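Local coordinates for uncharacterized protein (Bacteroides fragilis, PDB 3NNG) that is of unknown function but forms a calcium-bound F5/8 type C domain, a fold that in relatives often binds carbohydrates or other ligands, at residues D18-C26 and G38-E46; V72-S83 and G150-K159. The protein carries 1 engineered substitution. All blocks are in the same frame, centred on the assembly; numbering follows the deposited sequence.

Contact 1. Residues D18-C26 and G38-E46. With CA (calcium ion), chain C.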
# COMPACT_ATOMS: atom_id res chain seq x y z
N ASP A 18 10.87 -1.81 -8.53
CA ASP A 18 10.40 -1.01 -9.67
C ASP A 18 8.93 -1.31 -9.95
O ASP A 18 8.53 -2.47 -10.01
CB ASP A 18 11.25 -1.28 -10.92
CG ASP A 18 10.54 -0.89 -12.22
OD1 ASP A 18 9.92 0.19 -12.27
OD2 ASP A 18 10.59 -1.66 -13.20
N ARG A 19 8.13 -0.25 -10.13
CA ARG A 19 6.66 -0.38 -10.14
C ARG A 19 6.02 -0.17 -11.52
O ARG A 19 4.82 -0.39 -11.70
CB ARG A 19 6.05 0.63 -9.14
CG ARG A 19 6.48 0.42 -7.68
CD ARG A 19 6.09 1.58 -6.78
NE ARG A 19 6.75 2.82 -7.17
CZ ARG A 19 6.60 4.00 -6.55
NH1 ARG A 19 5.79 4.11 -5.49
NH2 ARG A 19 7.25 5.06 -7.01
N SER A 20 6.83 0.23 -12.49
CA SER A 20 6.31 0.68 -13.79
C SER A 20 5.51 -0.37 -14.56
O SER A 20 4.77 -0.03 -15.47
CB SER A 20 7.45 1.19 -14.67
OG SER A 20 8.33 0.13 -15.00
N ALA A 21 5.67 -1.65 -14.23
CA ALA A 21 4.92 -2.69 -14.92
C ALA A 21 3.88 -3.33 -14.01
O ALA A 21 3.22 -4.30 -14.38
CB ALA A 21 5.86 -3.75 -15.53
N TRP A 22 3.75 -2.80 -12.80
CA TRP A 22 2.66 -3.20 -11.91
C TRP A 22 1.28 -2.93 -12.51
O TRP A 22 1.08 -1.98 -13.29
CB TRP A 22 2.79 -2.48 -10.58
CG TRP A 22 3.89 -3.00 -9.74
CD1 TRP A 22 4.86 -3.91 -10.10
CD2 TRP A 22 4.16 -2.64 -8.38
NE1 TRP A 22 5.72 -4.13 -9.04
CE2 TRP A 22 5.31 -3.36 -7.97
CE3 TRP A 22 3.54 -1.77 -7.46
CZ2 TRP A 22 5.83 -3.26 -6.70
CZ3 TRP A 22 4.07 -1.66 -6.21
CH2 TRP A 22 5.21 -2.40 -5.83
N SER A 23 0.33 -3.76 -12.13
CA SER A 23 -1.07 -3.58 -12.52
C SER A 23 -1.86 -3.40 -11.23
O SER A 23 -2.01 -4.33 -10.44
CB SER A 23 -1.54 -4.81 -13.31
OG SER A 23 -2.89 -4.67 -13.73
N VAL A 24 -2.35 -2.19 -10.99
CA VAL A 24 -2.89 -1.84 -9.68
C VAL A 24 -4.40 -1.61 -9.72
O VAL A 24 -4.94 -1.20 -10.75
CB VAL A 24 -2.19 -0.58 -9.10
CG1 VAL A 24 -0.68 -0.75 -9.14
CG2 VAL A 24 -2.60 0.67 -9.88
N SER A 25 -5.06 -1.85 -8.60
CA SER A 25 -6.50 -1.58 -8.47
C SER A 25 -6.83 -1.29 -7.02
O SER A 25 -5.99 -1.45 -6.15
CB SER A 25 -7.31 -2.80 -8.94
OG SER A 25 -6.94 -3.96 -8.21
N CYS A 26 -8.06 -0.84 -6.76
CA CYS A 26 -8.50 -0.52 -5.40
C CYS A 26 -9.98 -0.75 -5.24
O CYS A 26 -10.70 -0.99 -6.21
CB CYS A 26 -8.23 0.94 -5.08
SG CYS A 26 -9.12 2.07 -6.19
N GLY A 38 -7.12 7.95 -8.37
CA GLY A 38 -7.02 6.54 -8.74
C GLY A 38 -5.84 5.76 -8.15
O GLY A 38 -4.85 6.33 -7.69
N ALA A 39 -5.95 4.43 -8.20
CA ALA A 39 -4.96 3.55 -7.58
C ALA A 39 -3.53 3.80 -8.06
O ALA A 39 -2.58 3.71 -7.27
CB ALA A 39 -5.35 2.10 -7.79
N HIS A 40 -3.40 4.11 -9.35
CA HIS A 40 -2.09 4.24 -10.00
C HIS A 40 -1.35 5.45 -9.46
O HIS A 40 -0.12 5.53 -9.52
CB HIS A 40 -2.27 4.37 -11.53
CG HIS A 40 -3.05 5.58 -11.94
ND1 HIS A 40 -4.43 5.63 -11.92
CD2 HIS A 40 -2.64 6.80 -12.37
CE1 HIS A 40 -4.83 6.81 -12.33
NE2 HIS A 40 -3.77 7.55 -12.60
N LEU A 41 -2.09 6.41 -8.92
CA LEU A 41 -1.45 7.59 -8.34
C LEU A 41 -0.65 7.26 -7.09
O LEU A 41 0.20 8.02 -6.70
CB LEU A 41 -2.47 8.70 -8.05
CG LEU A 41 -3.22 9.25 -9.26
CD1 LEU A 41 -4.25 10.29 -8.85
CD2 LEU A 41 -2.26 9.87 -10.29
N ALA A 42 -0.90 6.11 -6.47
CA ALA A 42 -0.08 5.69 -5.33
C ALA A 42 1.32 5.18 -5.71
O ALA A 42 2.17 4.99 -4.83
CB ALA A 42 -0.81 4.64 -4.50
N ILE A 43 1.55 4.92 -6.99
CA ILE A 43 2.84 4.36 -7.41
C ILE A 43 3.52 5.17 -8.53
O ILE A 43 4.27 4.61 -9.33
CB ILE A 43 2.71 2.89 -7.87
CG1 ILE A 43 1.72 2.76 -9.03
CG2 ILE A 43 2.27 1.98 -6.69
CD1 ILE A 43 1.96 1.54 -9.91
N ASP A 44 3.27 6.48 -8.58
CA ASP A 44 3.82 7.29 -9.68
C ASP A 44 5.05 8.11 -9.29
O ASP A 44 5.60 8.84 -10.11
CB ASP A 44 2.74 8.18 -10.30
CG ASP A 44 2.21 9.23 -9.33
OD1 ASP A 44 2.79 9.36 -8.23
OD2 ASP A 44 1.23 9.93 -9.68
N GLY A 45 5.50 7.96 -8.04
CA GLY A 45 6.70 8.63 -7.57
C GLY A 45 6.50 10.04 -7.05
O GLY A 45 7.47 10.69 -6.68
N GLU A 46 5.25 10.51 -7.02
CA GLU A 46 4.96 11.90 -6.69
C GLU A 46 4.17 12.05 -5.38
O GLU A 46 3.10 11.47 -5.23
CB GLU A 46 4.18 12.54 -7.84
CG GLU A 46 3.60 13.92 -7.52
CD GLU A 46 4.69 14.93 -7.19
OE1 GLU A 46 4.60 15.58 -6.13
OE2 GLU A 46 5.63 15.05 -7.99
CA CA C . 1.71 9.67 -5.87
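I43 makes the broadest of the contacts, dividing its branches among three residues of 18-26. Its CD1 meets V24 CG1 at 3.6 Å, whereas its CG2 lies 4.0 Å from W22 CE3 and also rests against CD of R19. This fork depends on chi1 (59°), which sets CG1 between the backbone N and the carbonyl carbon and leaves CG2 anti to that carbon. The second methyl of V24, CG2, presses on the start of the 3-10 turn 39-42, at 3.7 Å from A39 CB; the same A39 CB is approached by C26 SG. W64 of strand 63-68 touches both V24 and I43.

No hydrogen bond joins the two segments. In the jelly-roll beta-sandwich of the F5/8 type C domain, the edge strand 23-26 and the turn before it pack over the loop that binds calcium.

The polar contribution comes from R19, which, bent at chi3 (-63°), lays its guanidinium over the backbone, with I43 O 3.6 Å above its plane and over its centre. NH1 also forms a salt bridge with E153 and a hydrogen bond with the carbonyl of I154, which should limit the rotation of the group.

Of the two segments, only 38-46 supplies calcium ligands. L41 O binds calcium at 2.4 Å and D44 OD1 at 2.6 Å, joined by E46 O; T49, A152 and E153 complete the site. D44 OD1 also closes an Asx turn by accepting from E46 N at 3.0 Å, the donor approaching 37° out of the carboxylate plane.

Contact 2. Residues V72-S83 and G150-K159. Engineered in segment 150-159: E158 (natural residue Val). With CA (calcium ion), chain C.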
# COMPACT_ATOMS: atom_id res chain seq x y z
N VAL A 72 8.44 -11.02 -6.07
CA VAL A 72 9.59 -10.72 -5.23
C VAL A 72 9.52 -11.44 -3.89
O VAL A 72 8.44 -11.82 -3.41
CB VAL A 72 9.75 -9.21 -4.96
CG1 VAL A 72 9.59 -8.40 -6.26
CG2 VAL A 72 8.76 -8.73 -3.90
N THR A 73 10.68 -11.61 -3.29
CA THR A 73 10.74 -12.04 -1.92
C THR A 73 10.52 -10.78 -1.07
O THR A 73 11.43 -9.99 -0.88
CB THR A 73 12.06 -12.75 -1.64
OG1 THR A 73 12.09 -13.93 -2.44
CG2 THR A 73 12.19 -13.12 -0.17
N LEU A 74 9.30 -10.61 -0.58
CA LEU A 74 8.87 -9.35 0.03
C LEU A 74 9.39 -9.16 1.45
O LEU A 74 9.04 -9.94 2.34
CB LEU A 74 7.34 -9.30 0.05
CG LEU A 74 6.70 -8.05 0.63
CD1 LEU A 74 7.21 -6.82 -0.13
CD2 LEU A 74 5.18 -8.15 0.57
N THR A 75 10.20 -8.12 1.65
CA THR A 75 10.78 -7.86 2.98
C THR A 75 9.99 -6.81 3.78
O THR A 75 10.15 -6.69 4.99
CB THR A 75 12.28 -7.46 2.90
OG1 THR A 75 12.82 -7.43 4.22
CG2 THR A 75 12.46 -6.09 2.24
N GLY A 76 9.14 -6.05 3.10
CA GLY A 76 8.32 -5.08 3.80
C GLY A 76 7.69 -4.14 2.80
O GLY A 76 7.85 -4.32 1.60
N PHE A 77 6.99 -3.12 3.30
CA PHE A 77 6.46 -2.10 2.42
C PHE A 77 6.49 -0.76 3.15
O PHE A 77 6.81 -0.69 4.35
CB PHE A 77 5.04 -2.46 1.98
CG PHE A 77 4.03 -2.37 3.08
CD1 PHE A 77 3.89 -3.40 4.00
CD2 PHE A 77 3.25 -1.24 3.22
CE1 PHE A 77 2.96 -3.32 5.03
CE2 PHE A 77 2.33 -1.14 4.25
CZ PHE A 77 2.18 -2.18 5.15
N SER A 78 6.16 0.30 2.43
CA SER A 78 6.12 1.62 3.02
C SER A 78 5.01 2.43 2.40
O SER A 78 4.70 2.28 1.21
CB SER A 78 7.45 2.34 2.81
OG SER A 78 7.57 2.77 1.46
N VAL A 79 4.43 3.32 3.21
CA VAL A 79 3.38 4.21 2.77
C VAL A 79 3.70 5.62 3.26
O VAL A 79 4.45 5.80 4.23
CB VAL A 79 1.98 3.73 3.26
CG1 VAL A 79 1.65 2.37 2.66
CG2 VAL A 79 1.93 3.64 4.79
N THR A 80 3.16 6.63 2.57
CA THR A 80 3.29 8.03 2.98
C THR A 80 1.93 8.56 3.43
O THR A 80 0.94 7.83 3.43
CB THR A 80 3.77 8.91 1.80
OG1 THR A 80 2.81 8.85 0.74
CG2 THR A 80 5.15 8.42 1.28
N LYS A 81 1.88 9.83 3.82
CA LYS A 81 0.59 10.51 3.94
C LYS A 81 -0.17 10.38 2.62
O LYS A 81 0.42 10.11 1.57
CB LYS A 81 0.81 12.00 4.22
CG LYS A 81 1.60 12.71 3.11
CD LYS A 81 1.53 14.22 3.30
CE LYS A 81 2.31 14.95 2.22
NZ LYS A 81 2.24 16.42 2.38
N GLN A 82 -1.48 10.57 2.66
CA GLN A 82 -2.23 10.92 1.46
C GLN A 82 -2.21 12.44 1.38
O GLN A 82 -2.09 13.12 2.41
CB GLN A 82 -3.68 10.41 1.51
CG GLN A 82 -4.46 10.76 2.77
CD GLN A 82 -4.94 12.21 2.79
OE1 GLN A 82 -5.32 12.76 1.76
NE2 GLN A 82 -4.94 12.82 3.98
N SER A 83 -2.34 12.98 0.17
CA SER A 83 -2.21 14.43 0.00
C SER A 83 -3.46 15.05 -0.61
O SER A 83 -3.38 16.08 -1.26
CB SER A 83 -0.99 14.77 -0.86
OG SER A 83 -1.06 14.09 -2.11
N GLY A 150 -6.22 6.92 2.41
CA GLY A 150 -5.50 6.65 1.18
C GLY A 150 -4.01 6.84 1.43
O GLY A 150 -3.59 6.89 2.58
N PHE A 151 -3.23 6.96 0.36
CA PHE A 151 -1.81 7.26 0.50
C PHE A 151 -1.22 7.70 -0.82
O PHE A 151 -1.71 7.31 -1.88
CB PHE A 151 -1.03 6.09 1.12
CG PHE A 151 -1.39 4.73 0.56
CD1 PHE A 151 -2.01 3.78 1.36
CD2 PHE A 151 -1.08 4.39 -0.76
CE1 PHE A 151 -2.34 2.52 0.86
CE2 PHE A 151 -1.40 3.15 -1.27
CZ PHE A 151 -2.04 2.20 -0.46
N ALA A 152 -0.19 8.54 -0.76
CA ALA A 152 0.32 9.19 -1.96
C ALA A 152 1.35 8.32 -2.63
O ALA A 152 1.47 8.33 -3.84
CB ALA A 152 0.90 10.54 -1.63
N GLU A 153 2.07 7.55 -1.83
CA GLU A 153 3.11 6.69 -2.35
C GLU A 153 3.20 5.43 -1.52
O GLU A 153 3.36 5.51 -0.31
CB GLU A 153 4.45 7.43 -2.32
CG GLU A 153 4.60 8.40 -3.47
CD GLU A 153 4.59 7.68 -4.81
OE1 GLU A 153 5.42 6.76 -4.99
OE2 GLU A 153 3.77 8.01 -5.67
N ILE A 154 3.09 4.29 -2.18
CA ILE A 154 3.39 3.01 -1.56
C ILE A 154 4.52 2.32 -2.32
O ILE A 154 4.61 2.42 -3.55
CB ILE A 154 2.18 2.08 -1.54
CG1 ILE A 154 2.51 0.83 -0.72
CG2 ILE A 154 1.74 1.73 -2.99
CD1 ILE A 154 1.28 0.01 -0.36
N ASN A 155 5.38 1.63 -1.58
CA ASN A 155 6.47 0.87 -2.17
C ASN A 155 6.54 -0.50 -1.55
O ASN A 155 6.13 -0.69 -0.40
CB ASN A 155 7.79 1.60 -1.95
CG ASN A 155 7.98 2.74 -2.91
OD1 ASN A 155 8.38 2.54 -4.05
ND2 ASN A 155 7.68 3.95 -2.45
N LEU A 156 7.07 -1.46 -2.30
CA LEU A 156 7.36 -2.77 -1.75
C LEU A 156 8.87 -2.95 -1.83
O LEU A 156 9.50 -2.43 -2.75
CB LEU A 156 6.64 -3.87 -2.54
CG LEU A 156 5.25 -4.33 -2.09
CD1 LEU A 156 4.39 -3.19 -1.59
CD2 LEU A 156 4.53 -5.11 -3.23
N TYR A 157 9.44 -3.68 -0.88
CA TYR A 157 10.90 -3.83 -0.80
C TYR A 157 11.36 -5.28 -0.84
O TYR A 157 10.64 -6.20 -0.41
CB TYR A 157 11.44 -3.16 0.47
CG TYR A 157 11.13 -1.68 0.51
CD1 TYR A 157 9.98 -1.22 1.11
CD2 TYR A 157 11.98 -0.75 -0.09
CE1 TYR A 157 9.68 0.14 1.14
CE2 TYR A 157 11.69 0.61 -0.08
CZ TYR A 157 10.53 1.05 0.55
OH TYR A 157 10.21 2.39 0.58
N GLU A 158 12.56 -5.47 -1.37
CA GLU A 158 13.21 -6.77 -1.40
C GLU A 158 14.67 -6.55 -0.97
O GLU A 158 15.17 -5.42 -1.01
CB GLU A 158 13.16 -7.35 -2.81
CG GLU A 158 14.03 -6.59 -3.80
CD GLU A 158 13.77 -7.01 -5.24
OE1 GLU A 158 13.45 -8.20 -5.47
OE2 GLU A 158 13.89 -6.15 -6.14
N LYS A 159 15.33 -7.62 -0.54
CA LYS A 159 16.72 -7.53 -0.11
C LYS A 159 17.66 -7.38 -1.29
O LYS A 159 17.60 -8.15 -2.26
CB LYS A 159 17.13 -8.73 0.75
CG LYS A 159 16.84 -8.51 2.23
CD LYS A 159 17.20 -9.72 3.07
CE LYS A 159 16.13 -10.00 4.12
NZ LYS A 159 15.87 -8.84 5.02
CA CA C . 1.71 9.67 -5.87
O HOH W 1 13.10 -10.59 -4.45
O HOH W 2 14.19 -10.11 -0.22
O HOH W 3 6.28 4.81 0.22
O HOH W 4 -1.77 7.95 4.49
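Y157 reaches diagonally across the strand pair to S78, where its OH and the serine OG share a 2.8 Å hydrogen bond. The strands 72-79 and 154-159 are antiparallel neighbours in the jelly-roll sandwich of the F5/8 type C domain, with N155 and S78 forming a hydrogen-bonded pair. The tyrosine CG is anti to its carbonyl carbon (chi1 -60°), directing the ring along the partner strand past G76, so that F77 C and S78 N lie at its edge, in plane. A water bound to S78 OG also links E153 O and N155 ND2, giving the buried hydroxyl a second partner.

On the other face, F77, V79, I154 and L156 form an apolar layer. V79 and I154 run side by side, CG1 to CG1 at 3.8 Å, and V79 CG1 is also set 4.1 Å above the F151 ring, toward its rim, while meeting the F77 ring at its edge. L74 CD1 approaches L156 CG at 3.7 Å.

Regular pairing stops after V79 and I154; next to it A152 O and E153 OE2 bind calcium. Here T80 OG1, turned between the backbone N and the carbonyl carbon (chi1 61°), donates to K81 O at 2.8 Å and weakly accepts from E153 N; K81 O takes A152 N as a second donor.

At the far end, the engineered E158 extends beyond CG past V72, its OE2 salt-bridged to R70. T75 OG1 receives a weak hydrogen bond from K159 NZ at 3.5 Å.

The two contacts follow one another along the chain, contact 1 closing before contact 2 opens, and their centres are about 11 Å apart. Both reach the same antiparallel sheet: strand 23-26 enters it through strand 63-68, whereas strands 71-79 and 148-159 pair directly nearer the centre of the chain. They meet at R19 and E153, whose NH1 and OE1 form a 2.7 Å salt bridge, and at the calcium ion, which takes ligands from 38-46 and from 150-159. The metal thus ties a loop early in the chain to the break in a late strand, and R19, paired with the carboxylate oxygen that does not bind calcium, is placed to act as a second-shell residue holding E153.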